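Local coordinates for protein hydrogenase maturation factor (PDB 3VTH) that probably transfers a carbamoyl group from carbamoyl phosphate, with use of ATP, to the C-terminal cysteine of HypE during maturation of [NiFe]-hydrogenases, at residues R26-Q34 with D92-E100; R127-T137 with R177-F187. All blocks are in the same frame, centred on the assembly; numbering follows the deposited sequence.

Contact 1: residues R26-Q34 with D92-E100; sequences RPFVFNIAQ and DFKIVGSKE. With PO4 (phosphate ion), chain E.
Phe93 and Ile95, alternate residues of a short edge strand, turn their side chains onto helix 26-34, which runs antiparallel to strand 93-95 with the axes 8.6 Å apart. The methyl of Ala33 sits squarely over the ring of Phe93, its CB 3.5 Å from the ring centroid, a CH-pi contact that a small residue permits because the aromatic can come close to the helix backbone. Val29 CG1 comes obliquely to the same ring, 3.7 Å from Phe93 CZ, while Phe30 CD2 lies in the ring plane beside Phe93 CD1. CG anti to the backbone N (chi1 178°) sends the Phe30 ring past Phe93 in the opposite direction, and Phe30 CB rests against Ile95 CD1. The branched Ile95 fills the next turn: CD1 reaches the carbonyl oxygen of Arg26, and CG2 packs across the Arg26 chain at CB and CD.

Beyond this apolar layer, a bend at chi3 (-71°) turns the Arg26 guanidinium edge-on to a phosphate. Arg26 NE donates to O4 of the ion at 2.8 Å and NH2 to O3 at 2.8 Å, while backbone N also reaches O4; Gly22 to Phe25 supply further backbone NH groups. Arg26 NH1 forms a salt bridge with Asp152 and bonds a water that donates to Val96 O and Ser98 OG. Ser98 OG is also hydrogen-bonded to Asp152, so one carboxylate holds both. A leucine in place of Arg26 would probably leave the phosphate without its charged partner and Asp152 without this salt bridge. Arg26 and nearby Asn44 are the predicted acylphosphatase active-site pair. The helix packs on one face of the mixed sheet, Val29 against Leu49 and Ile51 of strand 48-55, with helix 57-69 beside it at Val29 and Ile32; strand 93-95 lies at the sheet margin, parallel to strand 39-45.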
loop_
_atom_site.group_PDB
_atom_site.type_symbol
_atom_site.label_atom_id
_atom_site.label_comp_id
_atom_site.label_asym_id
_atom_site.label_seq_id
_atom_site.Cartn_x
_atom_site.Cartn_y
_atom_site.Cartn_z
ATOM N N ARG A 26 16.234 -15.060 -18.295
ATOM C CA ARG A 26 17.322 -15.400 -19.216
ATOM C C ARG A 26 17.861 -16.816 -18.982
ATOM O O ARG A 26 17.873 -17.604 -19.922
ATOM C CB ARG A 26 18.418 -14.325 -19.236
ATOM C CG ARG A 26 17.958 -13.039 -19.965
ATOM C CD ARG A 26 18.917 -11.892 -19.760
ATOM N NE ARG A 26 18.868 -11.377 -18.379
ATOM C CZ ARG A 26 19.640 -10.397 -17.909
ATOM N NH1 ARG A 26 20.537 -9.797 -18.705
ATOM N NH2 ARG A 26 19.504 -10.000 -16.641
ATOM N N PRO A 27 18.242 -17.170 -17.730
ATOM C CA PRO A 27 18.678 -18.562 -17.527
ATOM C C PRO A 27 17.586 -19.612 -17.789
ATOM O O PRO A 27 17.895 -20.676 -18.323
ATOM C CB PRO A 27 19.126 -18.601 -16.050
ATOM C CG PRO A 27 18.590 -17.353 -15.423
ATOM C CD PRO A 27 18.519 -16.337 -16.536
ATOM N N PHE A 28 16.340 -19.312 -17.418
ATOM C CA PHE A 28 15.202 -20.173 -17.726
ATOM C C PHE A 28 15.113 -20.455 -19.250
ATOM O O PHE A 28 15.033 -21.602 -19.670
ATOM C CB PHE A 28 13.904 -19.524 -17.198
ATOM C CG PHE A 28 12.641 -20.269 -17.564
ATOM C CD1 PHE A 28 11.703 -19.692 -18.401
ATOM C CD2 PHE A 28 12.401 -21.547 -17.072
ATOM C CE1 PHE A 28 10.529 -20.371 -18.752
ATOM C CE2 PHE A 28 11.229 -22.238 -17.419
ATOM C CZ PHE A 28 10.289 -21.636 -18.255
ATOM N N VAL A 29 15.165 -19.405 -20.061
ATOM C CA VAL A 29 15.052 -19.561 -21.521
ATOM C C VAL A 29 16.227 -20.359 -22.057
ATOM O O VAL A 29 16.050 -21.242 -22.892
ATOM C CB VAL A 29 14.906 -18.178 -22.218
ATOM C CG1 VAL A 29 15.227 -18.236 -23.724
ATOM C CG2 VAL A 29 13.481 -17.638 -21.979
ATOM N N PHE A 30 17.422 -20.061 -21.560
ATOM C CA PHE A 30 18.603 -20.797 -21.987
ATOM C C PHE A 30 18.399 -22.297 -21.788
ATOM O O PHE A 30 18.687 -23.111 -22.676
ATOM C CB PHE A 30 19.845 -20.330 -21.216
ATOM C CG PHE A 30 21.094 -21.086 -21.580
ATOM C CD1 PHE A 30 21.428 -22.261 -20.915
ATOM C CD2 PHE A 30 21.941 -20.617 -22.588
ATOM C CE1 PHE A 30 22.601 -22.982 -21.255
ATOM C CE2 PHE A 30 23.112 -21.325 -22.940
ATOM C CZ PHE A 30 23.445 -22.504 -22.278
ATOM N N ASN A 31 17.907 -22.641 -20.608
ATOM C CA ASN A 31 17.803 -24.041 -20.234
ATOM C C ASN A 31 16.721 -24.773 -21.028
ATOM O O ASN A 31 16.953 -25.893 -21.473
ATOM C CB ASN A 31 17.641 -24.195 -18.715
ATOM C CG ASN A 31 18.929 -23.860 -17.950
ATOM O OD1 ASN A 31 18.935 -23.010 -17.049
ATOM N ND2 ASN A 31 20.025 -24.522 -18.312
ATOM N N ILE A 32 15.568 -24.147 -21.248
ATOM C CA ILE A 32 14.544 -24.810 -22.056
ATOM C C ILE A 32 14.905 -24.799 -23.560
ATOM O O ILE A 32 14.598 -25.752 -24.287
ATOM C CB ILE A 32 13.098 -24.312 -21.748
ATOM C CG1 ILE A 32 12.942 -22.815 -22.008
ATOM C CG2 ILE A 32 12.730 -24.611 -20.273
ATOM C CD1 ILE A 32 11.484 -22.375 -22.150
ATOM N N ALA A 33 15.627 -23.774 -24.013
ATOM C CA ALA A 33 16.118 -23.775 -25.403
ATOM C C ALA A 33 17.068 -24.959 -25.643
ATOM O O ALA A 33 16.990 -25.626 -26.681
ATOM C CB ALA A 33 16.806 -22.470 -25.743
ATOM N N GLN A 34 17.953 -25.228 -24.682
ATOM C CA GLN A 34 18.853 -26.390 -24.780
ATOM C C GLN A 34 18.064 -27.703 -24.746
ATOM O O GLN A 34 18.358 -28.642 -25.487
ATOM C CB GLN A 34 19.903 -26.375 -23.664
ATOM C CG GLN A 34 20.712 -25.099 -23.583
ATOM C CD GLN A 34 22.108 -25.232 -24.151
ATOM O OE1 GLN A 34 22.930 -25.995 -23.634
ATOM N NE2 GLN A 34 22.403 -24.459 -25.188
ATOM N N ASP A 92 24.604 -22.126 -32.008
ATOM C CA ASP A 92 24.349 -22.488 -30.627
ATOM C C ASP A 92 23.250 -21.610 -30.056
ATOM O O ASP A 92 22.700 -20.767 -30.756
ATOM C CB ASP A 92 25.639 -22.375 -29.792
ATOM C CG ASP A 92 26.312 -20.997 -29.904
ATOM O OD1 ASP A 92 27.506 -20.880 -29.531
ATOM O OD2 ASP A 92 25.669 -20.032 -30.379
ATOM N N PHE A 93 22.932 -21.811 -28.785
ATOM C CA PHE A 93 22.057 -20.885 -28.085
ATOM C C PHE A 93 22.829 -20.159 -26.991
ATOM O O PHE A 93 23.571 -20.787 -26.245
ATOM C CB PHE A 93 20.833 -21.586 -27.484
ATOM C CG PHE A 93 19.788 -20.621 -27.015
ATOM C CD1 PHE A 93 19.845 -20.083 -25.745
ATOM C CD2 PHE A 93 18.774 -20.203 -27.875
ATOM C CE1 PHE A 93 18.902 -19.160 -25.329
ATOM C CE2 PHE A 93 17.822 -19.271 -27.456
ATOM C CZ PHE A 93 17.898 -18.759 -26.189
ATOM N N LYS A 94 22.663 -18.840 -26.908
ATOM C CA LYS A 94 23.429 -18.022 -25.963
ATOM C C LYS A 94 22.571 -16.938 -25.320
ATOM O O LYS A 94 21.676 -16.377 -25.968
ATOM C CB LYS A 94 24.628 -17.359 -26.661
ATOM C CG LYS A 94 25.795 -18.299 -27.006
ATOM C CD LYS A 94 26.905 -17.525 -27.732
ATOM C CE LYS A 94 28.242 -18.265 -27.697
ATOM N NZ LYS A 94 28.812 -18.319 -26.302
ATOM N N ILE A 95 22.834 -16.656 -24.044
ATOM C CA ILE A 95 22.367 -15.417 -23.425
ATOM C C ILE A 95 23.359 -14.334 -23.845
ATOM O O ILE A 95 24.576 -14.508 -23.663
ATOM C CB ILE A 95 22.332 -15.508 -21.867
ATOM C CG1 ILE A 95 21.456 -16.686 -21.412
ATOM C CG2 ILE A 95 21.845 -14.178 -21.255
ATOM C CD1 ILE A 95 21.609 -17.048 -19.916
ATOM N N VAL A 96 22.856 -13.239 -24.424
ATOM C CA VAL A 96 23.733 -12.155 -24.892
ATOM C C VAL A 96 23.512 -10.851 -24.122
ATOM O O VAL A 96 22.615 -10.780 -23.274
ATOM C CB VAL A 96 23.653 -11.928 -26.447
ATOM C CG1 VAL A 96 23.982 -13.217 -27.191
ATOM C CG2 VAL A 96 22.288 -11.399 -26.868
ATOM N N GLY A 97 24.346 -9.845 -24.414
ATOM C CA GLY A 97 24.298 -8.547 -23.733
ATOM C C GLY A 97 22.959 -7.848 -23.903
ATOM O O GLY A 97 22.295 -8.019 -24.921
ATOM N N SER A 98 22.557 -7.074 -22.890
ATOM C CA SER A 98 21.295 -6.338 -22.932
ATOM C C SER A 98 21.336 -5.185 -23.946
ATOM O O SER A 98 22.395 -4.634 -24.215
ATOM C CB SER A 98 20.960 -5.792 -21.549
ATOM O OG SER A 98 20.710 -6.858 -20.654
ATOM N N LYS A 99 20.177 -4.819 -24.494
ATOM C CA LYS A 99 20.114 -3.723 -25.470
ATOM C C LYS A 99 19.117 -2.643 -25.032
ATOM O O LYS A 99 18.003 -2.953 -24.609
ATOM C CB LYS A 99 19.754 -4.252 -26.867
ATOM C CG LYS A 99 20.698 -5.336 -27.394
ATOM C CD LYS A 99 20.425 -5.658 -28.876
ATOM C CE LYS A 99 21.608 -6.364 -29.544
ATOM N NZ LYS A 99 22.069 -7.586 -28.818
ATOM N N GLU A 100 19.542 -1.386 -25.127
ATOM C CA GLU A 100 18.688 -0.232 -24.853
ATOM C C GLU A 100 18.160 0.313 -26.186
ATOM O O GLU A 100 18.919 0.882 -26.965
ATOM C CB GLU A 100 19.471 0.841 -24.068
ATOM C CG GLU A 100 18.835 2.242 -24.035
ATOM C CD GLU A 100 17.489 2.262 -23.329
ATOM O OE1 GLU A 100 17.455 2.067 -22.097
ATOM O OE2 GLU A 100 16.471 2.476 -24.015
HETATM P P PO4 E . 16.611 -11.991 -15.546
HETATM O O1 PO4 E . 16.940 -12.326 -14.117
HETATM O O2 PO4 E . 15.151 -12.250 -15.824
HETATM O O3 PO4 E . 16.874 -10.528 -15.764
HETATM O O4 PO4 E . 17.456 -12.836 -16.481
HETATM O O HOH W 1 20.747 -9.556 -21.669
HETATM O O HOH W 2 23.748 -24.168 -27.591
#

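Contact 2: residues R127-T137 with R177-F187; sequences RRYRYPFINCT and RRFHAQPVACF. With ZN (zinc ion), chain D; ZN (zinc ion), chain C.
Arg128 and Arg178 lay their guanidinium groups flat on each other, planes 14° apart and centres 4.0 Å apart, their extended chains running in opposite directions. Each grips a backbone carbonyl of the other segment side-on with two nitrogens. Arg128 NE and NH2 both donate to Ala185 O, at 3.0 and 3.3 Å, from the same face of the carbonyl plane. Arg178 NE, in the carbonyl plane, and NH2, above it, both bond Asn135 O, each at 3.2 Å. Stacking two like charges is probably made tolerable by Glu170 and Glu120, which form salt bridges with Arg128 and Arg178 respectively.

The neighbouring arginines serve the metal ligands. Arg177 NH1 donates to Cys136 SG at 3.2 Å, and Arg127 NH1 makes a weak bond to Cys186 SG; such donors are likely to offset some of the negative charge on the zinc-bound thiolates. CG between N and the carbonyl carbon (chi1 79° in Arg177) aims each extended chain at the other finger's sulfur. Glu120 also pairs with Arg177. Water satisfies two backbone pairs: one molecule joins Arg127 O to Phe187 N, another Arg177 O to Thr137 N.

Tyr131 turns its ring edge toward the face of Phe187, an edge-to-face pair with centroids 5.3 Å apart and planes at 62°, while Cys186 CA lies over the Tyr131 face. Cys136 completes one Cys4 zinc site with Cys114, Cys117 and Cys139, and Cys186 the other with Cys164, Cys167 and Cys189; the near-symmetric exchange of arginines joins the two CxxC zinc fingers of the HypF family as a pair.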
loop_
_atom_site.group_PDB
_atom_site.type_symbol
_atom_site.label_atom_id
_atom_site.label_comp_id
_atom_site.label_asym_id
_atom_site.label_seq_id
_atom_site.Cartn_x
_atom_site.Cartn_y
_atom_site.Cartn_z
ATOM N N ARG A 127 28.371 -23.143 1.678
ATOM C CA ARG A 127 29.269 -21.995 1.828
ATOM C C ARG A 127 28.543 -20.664 2.098
ATOM O O ARG A 127 29.174 -19.689 2.522
ATOM C CB ARG A 127 30.250 -21.880 0.662
ATOM C CG ARG A 127 29.689 -21.347 -0.617
ATOM C CD ARG A 127 30.791 -21.313 -1.682
ATOM N NE ARG A 127 30.322 -20.604 -2.862
ATOM C CZ ARG A 127 30.598 -19.334 -3.149
ATOM N NH1 ARG A 127 31.387 -18.602 -2.360
ATOM N NH2 ARG A 127 30.086 -18.791 -4.241
ATOM N N ARG A 128 27.227 -20.634 1.873
ATOM C CA ARG A 128 26.422 -19.463 2.236
ATOM C C ARG A 128 25.673 -19.620 3.561
ATOM O O ARG A 128 24.762 -18.846 3.842
ATOM C CB ARG A 128 25.450 -19.079 1.112
ATOM C CG ARG A 128 26.147 -18.575 -0.141
ATOM C CD ARG A 128 25.131 -18.207 -1.228
ATOM N NE ARG A 128 25.762 -17.608 -2.404
ATOM C CZ ARG A 128 26.276 -18.289 -3.429
ATOM N NH1 ARG A 128 26.255 -19.614 -3.440
ATOM N NH2 ARG A 128 26.812 -17.629 -4.452
ATOM N N TYR A 129 26.061 -20.613 4.362
ATOM C CA TYR A 129 25.545 -20.770 5.728
ATOM C C TYR A 129 25.634 -19.452 6.479
ATOM O O TYR A 129 26.716 -18.878 6.602
ATOM C CB TYR A 129 26.340 -21.848 6.468
ATOM C CG TYR A 129 25.918 -22.122 7.903
ATOM C CD1 TYR A 129 24.593 -22.449 8.222
ATOM C CD2 TYR A 129 26.856 -22.095 8.934
ATOM C CE1 TYR A 129 24.211 -22.723 9.544
ATOM C CE2 TYR A 129 26.488 -22.376 10.260
ATOM C CZ TYR A 129 25.158 -22.675 10.552
ATOM O OH TYR A 129 24.792 -22.953 11.850
ATOM N N ARG A 130 24.482 -18.961 6.935
ATOM C CA ARG A 130 24.390 -17.724 7.727
ATOM C C ARG A 130 24.841 -16.465 6.962
ATOM O O ARG A 130 25.063 -15.419 7.562
ATOM C CB ARG A 130 25.137 -17.865 9.076
ATOM C CG ARG A 130 24.641 -19.017 9.960
ATOM C CD ARG A 130 25.437 -19.118 11.296
ATOM N NE ARG A 130 25.477 -17.819 11.972
ATOM C CZ ARG A 130 24.479 -17.318 12.699
ATOM N NH1 ARG A 130 23.358 -18.011 12.877
ATOM N NH2 ARG A 130 24.601 -16.116 13.251
ATOM N N TYR A 131 24.948 -16.557 5.638
ATOM C CA TYR A 131 25.256 -15.386 4.827
ATOM C C TYR A 131 24.057 -14.406 4.809
ATOM O O TYR A 131 22.977 -14.742 4.319
ATOM C CB TYR A 131 25.706 -15.807 3.416
ATOM C CG TYR A 131 25.899 -14.669 2.444
ATOM C CD1 TYR A 131 25.223 -14.657 1.235
ATOM C CD2 TYR A 131 26.768 -13.609 2.729
ATOM C CE1 TYR A 131 25.401 -13.623 0.318
ATOM C CE2 TYR A 131 26.932 -12.553 1.821
ATOM C CZ TYR A 131 26.255 -12.579 0.626
ATOM O OH TYR A 131 26.405 -11.555 -0.275
ATOM N N PRO A 132 24.244 -13.198 5.377
ATOM C CA PRO A 132 23.133 -12.269 5.664
ATOM C C PRO A 132 22.506 -11.642 4.426
ATOM O O PRO A 132 21.504 -10.942 4.545
ATOM C CB PRO A 132 23.809 -11.171 6.505
ATOM C CG PRO A 132 25.102 -11.773 6.963
ATOM C CD PRO A 132 25.526 -12.645 5.842
ATOM N N PHE A 133 23.085 -11.883 3.245
ATOM C CA PHE A 133 22.549 -11.294 2.006
ATOM C C PHE A 133 22.262 -12.328 0.920
ATOM O O PHE A 133 22.177 -12.008 -0.284
ATOM C CB PHE A 133 23.467 -10.166 1.502
ATOM C CG PHE A 133 23.646 -9.060 2.511
ATOM C CD1 PHE A 133 22.679 -8.070 2.651
ATOM C CD2 PHE A 133 24.732 -9.061 3.370
ATOM C CE1 PHE A 133 22.823 -7.063 3.616
ATOM C CE2 PHE A 133 24.887 -8.062 4.337
ATOM C CZ PHE A 133 23.939 -7.069 4.459
ATOM N N ILE A 134 22.088 -13.568 1.353
ATOM C CA ILE A 134 21.725 -14.643 0.431
ATOM C C ILE A 134 20.468 -14.288 -0.379
ATOM O O ILE A 134 19.480 -13.809 0.178
ATOM C CB ILE A 134 21.586 -15.995 1.161
ATOM C CG1 ILE A 134 21.484 -17.153 0.156
ATOM C CG2 ILE A 134 20.420 -15.977 2.186
ATOM C CD1 ILE A 134 21.691 -18.549 0.807
ATOM N N ASN A 135 20.549 -14.467 -1.702
ATOM C CA ASN A 135 19.384 -14.311 -2.589
ATOM C C ASN A 135 19.638 -15.129 -3.859
ATOM O O ASN A 135 20.669 -15.783 -3.967
ATOM C CB ASN A 135 19.130 -12.831 -2.935
ATOM C CG ASN A 135 20.369 -12.142 -3.529
ATOM O OD1 ASN A 135 21.238 -12.777 -4.143
ATOM N ND2 ASN A 135 20.447 -10.837 -3.348
ATOM N N CYS A 136 18.708 -15.089 -4.807
ATOM C CA CYS A 136 18.846 -15.814 -6.061
ATOM C C CYS A 136 17.890 -15.167 -7.058
ATOM O O CYS A 136 17.333 -14.111 -6.771
ATOM C CB CYS A 136 18.518 -17.306 -5.854
ATOM S SG CYS A 136 16.776 -17.658 -5.491
ATOM N N THR A 137 17.711 -15.777 -8.231
ATOM C CA THR A 137 16.798 -15.207 -9.237
ATOM C C THR A 137 15.344 -15.139 -8.759
ATOM O O THR A 137 14.559 -14.372 -9.313
ATOM C CB THR A 137 16.850 -15.966 -10.593
ATOM O OG1 THR A 137 16.435 -17.322 -10.416
ATOM C CG2 THR A 137 18.244 -15.958 -11.157
ATOM N N ARG A 177 21.880 -23.501 -9.836
ATOM C CA ARG A 177 20.621 -22.769 -9.790
ATOM C C ARG A 177 20.839 -21.260 -9.839
ATOM O O ARG A 177 19.900 -20.507 -10.128
ATOM C CB ARG A 177 19.734 -23.204 -8.618
ATOM C CG ARG A 177 20.110 -22.631 -7.277
ATOM C CD ARG A 177 19.127 -23.117 -6.216
ATOM N NE ARG A 177 19.273 -22.337 -4.998
ATOM C CZ ARG A 177 18.614 -21.210 -4.750
ATOM N NH1 ARG A 177 17.744 -20.731 -5.629
ATOM N NH2 ARG A 177 18.813 -20.573 -3.615
ATOM N N ARG A 178 22.085 -20.830 -9.603
ATOM C CA ARG A 178 22.449 -19.411 -9.753
ATOM C C ARG A 178 23.101 -19.078 -11.106
ATOM O O ARG A 178 23.743 -18.030 -11.245
ATOM C CB ARG A 178 23.345 -18.939 -8.596
ATOM C CG ARG A 178 22.581 -18.739 -7.309
ATOM C CD ARG A 178 23.496 -18.292 -6.169
ATOM N NE ARG A 178 22.711 -18.053 -4.960
ATOM C CZ ARG A 178 22.416 -18.995 -4.069
ATOM N NH1 ARG A 178 22.846 -20.249 -4.242
ATOM N NH2 ARG A 178 21.684 -18.676 -3.008
ATOM N N PHE A 179 22.926 -19.962 -12.089
ATOM C CA PHE A 179 23.301 -19.679 -13.480
ATOM C C PHE A 179 22.707 -18.340 -13.921
ATOM O O PHE A 179 21.488 -18.140 -13.854
ATOM C CB PHE A 179 22.787 -20.806 -14.382
ATOM C CG PHE A 179 23.180 -20.680 -15.829
ATOM C CD1 PHE A 179 22.201 -20.607 -16.815
ATOM C CD2 PHE A 179 24.521 -20.682 -16.215
ATOM C CE1 PHE A 179 22.553 -20.520 -18.176
ATOM C CE2 PHE A 179 24.889 -20.599 -17.567
ATOM C CZ PHE A 179 23.900 -20.511 -18.544
ATOM N N HIS A 180 23.574 -17.420 -14.343
ATOM C CA HIS A 180 23.159 -16.065 -14.733
ATOM C C HIS A 180 22.238 -15.353 -13.737
ATOM O O HIS A 180 21.316 -14.617 -14.131
ATOM C CB HIS A 180 22.562 -16.076 -16.147
ATOM C CG HIS A 180 23.602 -16.054 -17.221
ATOM N ND1 HIS A 180 23.772 -14.978 -18.066
ATOM C CD2 HIS A 180 24.563 -16.952 -17.555
ATOM C CE1 HIS A 180 24.765 -15.231 -18.902
ATOM N NE2 HIS A 180 25.264 -16.421 -18.610
ATOM N N ALA A 181 22.490 -15.568 -12.446
ATOM C CA ALA A 181 21.778 -14.845 -11.404
ATOM C C ALA A 181 22.447 -13.495 -11.208
ATOM O O ALA A 181 23.544 -13.420 -10.660
ATOM C CB ALA A 181 21.757 -15.645 -10.086
ATOM N N GLN A 182 21.782 -12.429 -11.653
ATOM C CA GLN A 182 22.379 -11.088 -11.612
ATOM C C GLN A 182 22.878 -10.640 -10.228
ATOM O O GLN A 182 23.913 -9.996 -10.155
ATOM C CB GLN A 182 21.447 -10.029 -12.230
ATOM C CG GLN A 182 21.243 -10.196 -13.750
ATOM C CD GLN A 182 22.563 -10.237 -14.506
ATOM O OE1 GLN A 182 23.394 -9.320 -14.409
ATOM N NE2 GLN A 182 22.767 -11.310 -15.256
ATOM N N PRO A 183 22.158 -10.976 -9.138
ATOM C CA PRO A 183 22.651 -10.537 -7.834
ATOM C C PRO A 183 23.601 -11.503 -7.088
ATOM O O PRO A 183 23.907 -11.262 -5.923
ATOM C CB PRO A 183 21.374 -10.366 -7.026
ATOM C CG PRO A 183 20.424 -11.370 -7.595
ATOM C CD PRO A 183 20.812 -11.574 -9.049
ATOM N N VAL A 184 24.065 -12.567 -7.736
ATOM C CA VAL A 184 24.883 -13.586 -7.047
ATOM C C VAL A 184 26.103 -13.000 -6.293
ATOM O O VAL A 184 26.902 -12.230 -6.848
ATOM C CB VAL A 184 25.333 -14.729 -8.013
ATOM C CG1 VAL A 184 26.252 -14.202 -9.113
ATOM C CG2 VAL A 184 26.019 -15.863 -7.242
ATOM N N ALA A 185 26.226 -13.373 -5.025
ATOM C CA ALA A 185 27.336 -12.930 -4.183
ATOM C C ALA A 185 27.460 -13.883 -3.013
ATOM O O ALA A 185 26.605 -14.764 -2.839
ATOM C CB ALA A 185 27.092 -11.494 -3.683
ATOM N N CYS A 186 28.501 -13.686 -2.198
ATOM C CA CYS A 186 28.787 -14.570 -1.070
ATOM C C CYS A 186 29.526 -13.802 0.022
ATOM O O CYS A 186 29.697 -12.587 -0.087
ATOM C CB CYS A 186 29.625 -15.766 -1.540
ATOM S SG CYS A 186 31.369 -15.370 -1.940
ATOM N N PHE A 187 29.963 -14.501 1.068
ATOM C CA PHE A 187 30.752 -13.872 2.145
ATOM C C PHE A 187 31.955 -13.089 1.610
ATOM O O PHE A 187 32.282 -12.010 2.113
ATOM C CB PHE A 187 31.246 -14.918 3.163
ATOM C CG PHE A 187 30.250 -15.233 4.251
ATOM C CD1 PHE A 187 29.904 -14.270 5.196
ATOM C CD2 PHE A 187 29.655 -16.490 4.328
ATOM C CE1 PHE A 187 28.985 -14.555 6.209
ATOM C CE2 PHE A 187 28.725 -16.779 5.341
ATOM C CZ PHE A 187 28.402 -15.817 6.280
HETATM ZN ZN ZN D . 31.358 -14.607 -4.116
HETATM ZN ZN ZN C . 16.270 -17.266 -3.257
HETATM O O HOH W 3 30.303 -17.558 1.166
HETATM O O HOH W 4 23.616 -14.833 -3.010
HETATM O O HOH W 5 18.422 -18.783 -8.911
#

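In the fold
The two contacts lie in series along the chain, their centres about 20 Å apart, yet they touch directly. The 177-187 loop of the second zinc finger rests on the acylphosphatase helix: Phe179 O comes within 3.3 Å of Pro27 CB, and Phe179 CE1 within 3.4 Å of Phe30 CD1. His180 CG packs on Ile95 CD1 at 3.5 Å, so this loop covers both the helix and the edge strand of contact 1. Gln182 CG lies 3.4 Å from Arg26 NH2, bringing contact 2 beside the predicted acylphosphatase site. The first zinc lies about 12 Å from the side chain of Pro27, and the side chain of Thr137 comes within about 5 Å of the phosphate Arg26 binds.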